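Local atomic coordinates of alpha-amylase/trypsin inhibitor (Eleusine coracana, PDB entry 1B1U), a protein that inhibits both trypsin and alpha-amylase and may protect ragi seeds against hydrolytic enzymes of their own and of outside origin. Residues 4-9 with 52-57; 13-18 with 76-81. All blocks are in the same frame, centred on the assembly; numbering follows the deposited sequence.

Contact 1: 4-9 with 52-57; sequences TSCIPG and PAYCRC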
ATOM      1  N   THR A   4       4.705  16.830  -9.875  1.00 53.15           N
ATOM      2  CA  THR A   4       4.969  17.115  -8.467  1.00 48.06           C
ATOM      3  C   THR A   4       3.697  16.787  -7.684  1.00 44.60           C
ATOM      4  O   THR A   4       3.518  17.211  -6.539  1.00 45.24           O
ATOM      5  CB  THR A   4       5.345  18.601  -8.262  1.00 48.43           C
ATOM      6  OG1 THR A   4       6.473  18.922  -9.086  1.00 47.99           O
ATOM      7  CG2 THR A   4       5.698  18.875  -6.805  1.00 47.31           C
ATOM      8  N   SER A   5       2.820  16.014  -8.318  1.00 38.48           N
ATOM      9  CA  SER A   5       1.563  15.624  -7.705  1.00 33.77           C
ATOM     10  C   SER A   5       1.357  14.114  -7.692  1.00 31.91           C
ATOM     11  O   SER A   5       1.294  13.468  -8.742  1.00 30.03           O
ATOM     12  CB  SER A   5       0.402  16.288  -8.437  1.00 33.42           C
ATOM     13  OG  SER A   5      -0.571  16.727  -7.515  1.00 30.46           O
ATOM     14  N   CYS A   6       1.241  13.565  -6.490  1.00 28.24           N
ATOM     15  CA  CYS A   6       1.039  12.135  -6.301  1.00 24.50           C
ATOM     16  C   CYS A   6      -0.426  11.807  -6.520  1.00 23.16           C
ATOM     17  O   CYS A   6      -1.157  11.490  -5.574  1.00 20.25           O
ATOM     18  CB  CYS A   6       1.462  11.747  -4.889  1.00 24.53           C
ATOM     19  SG  CYS A   6       3.262  11.851  -4.653  1.00 23.30           S
ATOM     20  N   ILE A   7      -0.840  11.873  -7.781  1.00 22.13           N
ATOM     21  CA  ILE A   7      -2.228  11.631  -8.155  1.00 22.86           C
ATOM     22  C   ILE A   7      -2.410  10.485  -9.140  1.00 18.43           C
ATOM     23  O   ILE A   7      -1.717  10.397 -10.147  1.00 19.03           O
ATOM     24  CB  ILE A   7      -2.856  12.925  -8.751  1.00 22.81           C
ATOM     25  CG1 ILE A   7      -3.094  13.933  -7.632  1.00 24.38           C
ATOM     26  CG2 ILE A   7      -4.175  12.623  -9.451  1.00 25.18           C
ATOM     27  CD1 ILE A   7      -3.184  15.357  -8.109  1.00 27.67           C
ATOM     28  N   PRO A   8      -3.361   9.588  -8.853  1.00 17.47           N
ATOM     29  CA  PRO A   8      -3.616   8.449  -9.735  1.00 20.64           C
ATOM     30  C   PRO A   8      -3.761   8.864 -11.190  1.00 28.23           C
ATOM     31  O   PRO A   8      -4.710   9.552 -11.573  1.00 34.44           O
ATOM     32  CB  PRO A   8      -4.889   7.834  -9.166  1.00 16.52           C
ATOM     33  CG  PRO A   8      -4.851   8.204  -7.719  1.00 17.83           C
ATOM     34  CD  PRO A   8      -4.238   9.577  -7.671  1.00 16.04           C
ATOM     35  N   GLY A   9      -2.797   8.433 -11.991  1.00 32.15           N
ATOM     36  CA  GLY A   9      -2.766   8.744 -13.405  1.00 37.53           C
ATOM     37  C   GLY A   9      -1.356   8.396 -13.817  1.00 41.72           C
ATOM     38  O   GLY A   9      -1.107   7.300 -14.336  1.00 43.30           O
ATOM     39  N   PRO A  52       7.782   6.682  -7.228  1.00 16.94           N
ATOM     40  CA  PRO A  52       8.887   7.493  -6.725  1.00 19.14           C
ATOM     41  C   PRO A  52       8.798   7.778  -5.226  1.00 19.81           C
ATOM     42  O   PRO A  52       7.715   7.802  -4.647  1.00 22.84           O
ATOM     43  CB  PRO A  52       8.809   8.767  -7.560  1.00 21.34           C
ATOM     44  CG  PRO A  52       7.405   8.853  -8.003  1.00 20.38           C
ATOM     45  CD  PRO A  52       6.877   7.452  -8.096  1.00 21.78           C
ATOM     46  N   ALA A  53       9.958   7.999  -4.619  1.00 17.78           N
ATOM     47  CA  ALA A  53      10.087   8.284  -3.201  1.00 18.12           C
ATOM     48  C   ALA A  53       8.953   9.085  -2.574  1.00 21.16           C
ATOM     49  O   ALA A  53       8.329   8.651  -1.609  1.00 24.51           O
ATOM     50  CB  ALA A  53      11.401   9.007  -2.961  1.00 20.23           C
ATOM     51  N   TYR A  54       8.705  10.269  -3.118  1.00 24.34           N
ATOM     52  CA  TYR A  54       7.680  11.164  -2.594  1.00 22.94           C
ATOM     53  C   TYR A  54       6.213  10.736  -2.748  1.00 20.44           C
ATOM     54  O   TYR A  54       5.335  11.318  -2.117  1.00 25.41           O
ATOM     55  CB  TYR A  54       7.882  12.562  -3.188  1.00 27.34           C
ATOM     56  CG  TYR A  54       7.280  12.736  -4.557  1.00 27.77           C
ATOM     57  CD1 TYR A  54       7.626  11.882  -5.605  1.00 28.81           C
ATOM     58  CD2 TYR A  54       6.343  13.736  -4.800  1.00 30.15           C
ATOM     59  CE1 TYR A  54       7.049  12.014  -6.856  1.00 28.74           C
ATOM     60  CE2 TYR A  54       5.756  13.879  -6.051  1.00 29.54           C
ATOM     61  CZ  TYR A  54       6.108  13.015  -7.072  1.00 30.70           C
ATOM     62  OH  TYR A  54       5.490  13.122  -8.298  1.00 30.94           O
ATOM     63  N   CYS A  55       5.933   9.733  -3.569  1.00 19.11           N
ATOM     64  CA  CYS A  55       4.556   9.287  -3.725  1.00 17.77           C
ATOM     65  C   CYS A  55       4.219   8.036  -2.924  1.00 21.94           C
ATOM     66  O   CYS A  55       3.050   7.783  -2.621  1.00 22.92           O
ATOM     67  CB  CYS A  55       4.251   9.043  -5.196  1.00 24.38           C
ATOM     68  SG  CYS A  55       3.950  10.595  -6.095  1.00 24.57           S
ATOM     69  N   ARG A  56       5.252   7.270  -2.577  1.00 19.75           N
ATOM     70  CA  ARG A  56       5.119   6.026  -1.817  1.00 16.00           C
ATOM     71  C   ARG A  56       4.153   6.075  -0.628  1.00  6.64           C
ATOM     72  O   ARG A  56       3.234   5.278  -0.559  1.00  8.65           O
ATOM     73  CB  ARG A  56       6.514   5.554  -1.344  1.00 15.28           C
ATOM     74  CG  ARG A  56       7.161   4.519  -2.264  1.00 14.08           C
ATOM     75  CD  ARG A  56       8.695   4.429  -2.122  1.00  7.67           C
ATOM     76  NE  ARG A  56       9.275   3.863  -3.337  1.00  9.96           N
ATOM     77  CZ  ARG A  56      10.548   3.976  -3.711  1.00  6.48           C
ATOM     78  NH1 ARG A  56      11.422   4.644  -2.970  1.00  6.16           N
ATOM     79  NH2 ARG A  56      10.940   3.433  -4.854  1.00  4.80           N
ATOM     80  N   CYS A  57       4.370   6.987   0.312  1.00 10.90           N
ATOM     81  CA  CYS A  57       3.485   7.106   1.482  1.00 15.18           C
ATOM     82  C   CYS A  57       2.022   7.424   1.087  1.00 18.33           C
ATOM     83  O   CYS A  57       1.077   6.944   1.728  1.00 19.55           O
ATOM     84  CB  CYS A  57       3.993   8.211   2.420  1.00 16.83           C
ATOM     85  SG  CYS A  57       5.407   7.788   3.487  1.00 15.45           S
TER

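Contact 2: 13-18 with 76-81; sequences PHNPLD and GRLLQD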
ATOM      1  N   PRO A  13       0.039   4.948 -10.219  1.00 18.36           N
ATOM      2  CA  PRO A  13      -0.816   4.133 -11.078  1.00 18.55           C
ATOM      3  C   PRO A  13      -2.269   4.069 -10.649  1.00 20.09           C
ATOM      4  O   PRO A  13      -2.639   4.527  -9.564  1.00 20.62           O
ATOM      5  CB  PRO A  13      -0.143   2.760 -11.055  1.00 16.57           C
ATOM      6  CG  PRO A  13       1.258   3.036 -10.673  1.00 16.69           C
ATOM      7  CD  PRO A  13       1.178   4.175  -9.703  1.00 14.18           C
ATOM      8  N   HIS A  14      -3.087   3.506 -11.532  1.00 21.85           N
ATOM      9  CA  HIS A  14      -4.505   3.337 -11.279  1.00 24.79           C
ATOM     10  C   HIS A  14      -4.650   2.067 -10.458  1.00 24.94           C
ATOM     11  O   HIS A  14      -4.303   0.977 -10.918  1.00 26.47           O
ATOM     12  CB  HIS A  14      -5.259   3.213 -12.600  1.00 27.85           C
ATOM     13  CG  HIS A  14      -5.567   4.529 -13.236  1.00 26.25           C
ATOM     14  ND1 HIS A  14      -6.521   5.387 -12.737  1.00 26.30           N
ATOM     15  CD2 HIS A  14      -5.021   5.152 -14.307  1.00 30.13           C
ATOM     16  CE1 HIS A  14      -6.548   6.483 -13.474  1.00 30.98           C
ATOM     17  NE2 HIS A  14      -5.649   6.366 -14.432  1.00 30.31           N
ATOM     18  N   ASN A  15      -5.174   2.229  -9.246  1.00 24.97           N
ATOM     19  CA  ASN A  15      -5.338   1.137  -8.287  1.00 25.05           C
ATOM     20  C   ASN A  15      -3.936   0.691  -7.848  1.00 23.96           C
ATOM     21  O   ASN A  15      -3.528  -0.451  -8.086  1.00 20.36           O
ATOM     22  CB  ASN A  15      -6.110  -0.045  -8.889  1.00 20.46           C
ATOM     23  CG  ASN A  15      -6.832  -0.858  -7.824  1.00 17.54           C
ATOM     24  OD1 ASN A  15      -6.767  -0.532  -6.639  1.00 15.66           O
ATOM     25  ND2 ASN A  15      -7.517  -1.910  -8.238  1.00 16.09           N
ATOM     26  N   PRO A  16      -3.188   1.605  -7.193  1.00 22.09           N
ATOM     27  CA  PRO A  16      -1.829   1.360  -6.709  1.00 20.13           C
ATOM     28  C   PRO A  16      -1.733   0.208  -5.729  1.00 22.82           C
ATOM     29  O   PRO A  16      -2.685  -0.104  -5.004  1.00 24.01           O
ATOM     30  CB  PRO A  16      -1.430   2.685  -6.060  1.00 19.43           C
ATOM     31  CG  PRO A  16      -2.724   3.325  -5.706  1.00 21.97           C
ATOM     32  CD  PRO A  16      -3.636   2.964  -6.838  1.00 19.48           C
ATOM     33  N   LEU A  17      -0.566  -0.426  -5.724  1.00 17.86           N
ATOM     34  CA  LEU A  17      -0.292  -1.532  -4.828  1.00 13.12           C
ATOM     35  C   LEU A  17      -1.446  -2.521  -4.744  1.00  9.83           C
ATOM     36  O   LEU A  17      -1.840  -2.924  -3.658  1.00 13.18           O
ATOM     37  CB  LEU A  17       0.045  -0.970  -3.440  1.00  7.54           C
ATOM     38  CG  LEU A  17       0.695   0.420  -3.503  1.00  2.63           C
ATOM     39  CD1 LEU A  17       0.844   0.989  -2.121  1.00  2.00           C
ATOM     40  CD2 LEU A  17       2.056   0.317  -4.177  1.00  4.50           C
ATOM     41  N   ASP A  18      -1.990  -2.917  -5.885  1.00  7.99           N
ATOM     42  CA  ASP A  18      -3.089  -3.869  -5.867  1.00 11.27           C
ATOM     43  C   ASP A  18      -2.607  -5.188  -5.288  1.00 14.99           C
ATOM     44  O   ASP A  18      -3.344  -5.876  -4.582  1.00 16.14           O
ATOM     45  CB  ASP A  18      -3.623  -4.108  -7.278  1.00 15.91           C
ATOM     46  CG  ASP A  18      -2.557  -3.953  -8.335  1.00 20.01           C
ATOM     47  OD1 ASP A  18      -1.789  -2.975  -8.249  1.00 20.48           O
ATOM     48  OD2 ASP A  18      -2.488  -4.806  -9.247  1.00 23.46           O
ATOM     49  N   GLY A  76      -9.169   2.631  -4.811  1.00 26.52           N
ATOM     50  CA  GLY A  76      -8.439   2.517  -3.562  1.00 26.04           C
ATOM     51  C   GLY A  76      -9.291   1.872  -2.488  1.00 24.23           C
ATOM     52  O   GLY A  76     -10.388   1.394  -2.768  1.00 21.92           O
ATOM     53  N   ARG A  77      -8.794   1.872  -1.255  1.00 23.36           N
ATOM     54  CA  ARG A  77      -9.512   1.260  -0.140  1.00 22.86           C
ATOM     55  C   ARG A  77      -9.697  -0.230  -0.434  1.00 20.88           C
ATOM     56  O   ARG A  77     -10.808  -0.754  -0.477  1.00 18.96           O
ATOM     57  CB  ARG A  77     -10.872   1.937   0.070  1.00 23.94           C
ATOM     58  CG  ARG A  77     -11.558   1.592   1.397  1.00 24.50           C
ATOM     59  CD  ARG A  77     -13.025   1.169   1.189  1.00 25.13           C
ATOM     60  NE  ARG A  77     -13.622   0.584   2.391  1.00 18.91           N
ATOM     61  CZ  ARG A  77     -13.664   1.189   3.573  1.00 18.71           C
ATOM     62  NH1 ARG A  77     -13.147   2.402   3.720  1.00 20.10           N
ATOM     63  NH2 ARG A  77     -14.224   0.589   4.611  1.00 15.22           N
ATOM     64  N   LEU A  78      -8.582  -0.911  -0.646  1.00 23.55           N
ATOM     65  CA  LEU A  78      -8.614  -2.337  -0.917  1.00 20.08           C
ATOM     66  C   LEU A  78      -8.544  -3.091   0.416  1.00 14.58           C
ATOM     67  O   LEU A  78      -8.886  -4.273   0.486  1.00 16.09           O
ATOM     68  CB  LEU A  78      -7.425  -2.719  -1.806  1.00 19.02           C
ATOM     69  CG  LEU A  78      -7.504  -2.622  -3.337  1.00 21.30           C
ATOM     70  CD1 LEU A  78      -8.665  -1.725  -3.760  1.00 20.20           C
ATOM     71  CD2 LEU A  78      -6.166  -2.087  -3.878  1.00 13.31           C
ATOM     72  N   LEU A  79      -8.095  -2.395   1.460  1.00 10.10           N
ATOM     73  CA  LEU A  79      -7.955  -2.973   2.798  1.00  7.12           C
ATOM     74  C   LEU A  79      -9.301  -3.068   3.516  1.00  9.20           C
ATOM     75  O   LEU A  79      -9.538  -2.405   4.530  1.00  7.06           O
ATOM     76  CB  LEU A  79      -6.951  -2.150   3.635  1.00  4.24           C
ATOM     77  CG  LEU A  79      -5.489  -2.067   3.124  1.00  7.48           C
ATOM     78  CD1 LEU A  79      -4.530  -1.820   4.278  1.00  2.00           C
ATOM     79  CD2 LEU A  79      -5.088  -3.344   2.397  1.00  5.81           C
ATOM     80  N   GLN A  80     -10.167  -3.911   2.960  1.00 11.85           N
ATOM     81  CA  GLN A  80     -11.513  -4.165   3.465  1.00 17.64           C
ATOM     82  C   GLN A  80     -11.578  -5.479   4.276  1.00 22.67           C
ATOM     83  O   GLN A  80     -10.912  -6.470   3.952  1.00 25.07           O
ATOM     84  CB  GLN A  80     -12.501  -4.233   2.282  1.00 16.85           C
ATOM     85  CG  GLN A  80     -12.489  -2.999   1.357  1.00 13.99           C
ATOM     86  CD  GLN A  80     -12.940  -3.299  -0.082  1.00 13.87           C
ATOM     87  OE1 GLN A  80     -13.467  -4.370  -0.380  1.00 12.35           O
ATOM     88  NE2 GLN A  80     -12.728  -2.339  -0.976  1.00 14.95           N
ATOM     89  N   ASP A  81     -12.393  -5.477   5.324  1.00 22.63           N
ATOM     90  CA  ASP A  81     -12.558  -6.635   6.196  1.00 24.35           C
ATOM     91  C   ASP A  81     -12.569  -7.964   5.464  1.00 23.03           C
ATOM     92  O   ASP A  81     -12.951  -8.044   4.298  1.00 25.73           O
ATOM     93  CB  ASP A  81     -13.868  -6.521   6.986  1.00 24.82           C
ATOM     94  CG  ASP A  81     -13.847  -5.396   7.988  1.00 28.98           C
ATOM     95  OD1 ASP A  81     -13.082  -5.487   8.971  1.00 28.36           O
ATOM     96  OD2 ASP A  81     -14.597  -4.417   7.793  1.00 34.77           O
TER

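Contact 1: 4-9 with 52-57
C6 and C55 are joined by a disulfide, one of the cystine bridges that hold together the helical fold of the cereal trypsin/alpha-amylase inhibitors. It ties the irregular N-terminal loop to the N-terminal part of helix 53-64, where C55 and C57 form the Cys-X-Cys element of the prolamin clan. Both sulfurs lie anti to their own carbonyl carbons (chi1 -70° in C6, -78° in C55), a shared torsion that turns each SG toward its partner, and the bridge C6 SG–C55 SG (2.0 Å) turns in the left-handed sense with chi3 -98°.

The ring of Y54 lies under this bridge. C6 SG sits 3.8 Å from the centre of the Y54 ring, over the face, a sulfur-aromatic contact; C55 SG lies over the same face, 3.4 Å above the plane of the Y54 ring. A broad aromatic ring suits polarisable sulfur here. The edge of the ring faces the peptide between T4 and S5: Y54 CE2 is 3.9 Å from T4 C, and the hydroxyl lies beside S5 N without bonding it. C6 SG also packs on the backbone, 3.3 Å from Y54 O.

R56 points away from the loop, its guanidinium hydrogen-bonded to the carbonyls of L48, E49 and A106, while C57 is bridged to C114. P52 O accepts from two amides, C55 N at 2.8 Å and R56 N at 3.3 Å.

Contact 2: 13-18 with 76-81
L78 reaches across to N15 where two irregular loops of the cereal inhibitor fold meet, one leading into helix 19-29 and the other running from the small hairpin 67-68/74-75 toward helix 87-93. The CB of L78 points at the opposing loop, and with CG set anti to the carbonyl carbon (chi1 -86°) the branch is carried toward the side chain of N15. CG comes within 4.0 Å of N15 OD1. From there the isobutyl group forks: CD1 lies 3.6 Å from N15 OD1, and CD2 presses closer, 3.2 Å from the same oxygen, a tight methyl-to-carbonyl contact. Beyond the amide, CD2 rests 4.1 Å from D18 CA and 4.2 Å from P16 O, lying against the backbone of the loop. The second torsion, 18°, brings CD1 almost into eclipse with CA, so the methyls reach these neighbours probably at some conformational cost.

N15 suits its place because asparagine tolerates the left-handed backbone (phi 68°) needed for this bend, while its extended side chain reaches the methyls. G76 stands near it, with backbone angles at which a CB would collide with the preceding carbonyl oxygen. Leucine suits position 78 because its branched apolar end reaches N15 and D18 while the side chain also packs on L63 and on R21 of helix 19-29; backbone bonding to L63 holds it further. Q47 takes the carboxylate of D18 through its amide. Just past L78 the chain folds into an inverse gamma turn centred on L79, closed by a weak bond from Q80 N to L78 O of 2.8 Å.

How the contacts relate
From the N terminus the chain first lays down 4-9 and then 13-18, both in the loop before helix 19-29. After helices 19-29 and 37-50 it returns at 52-57, where contact 1 closes a loop with 42 residues between its segments; the rest of helix 53-64 and the hairpin 67-68/74-75 follow before 76-81 closes contact 2 over 57. The segments alternate, so the two closures cross rather than nest. Their centres lie about 15 Å apart, yet the N-terminal loop packs on itself between them, with P8 CB 4.0 Å from P13 O. Contact 1 pins this loop covalently to helix 53-64, and contact 2 packs it against the loop before helix 87-93.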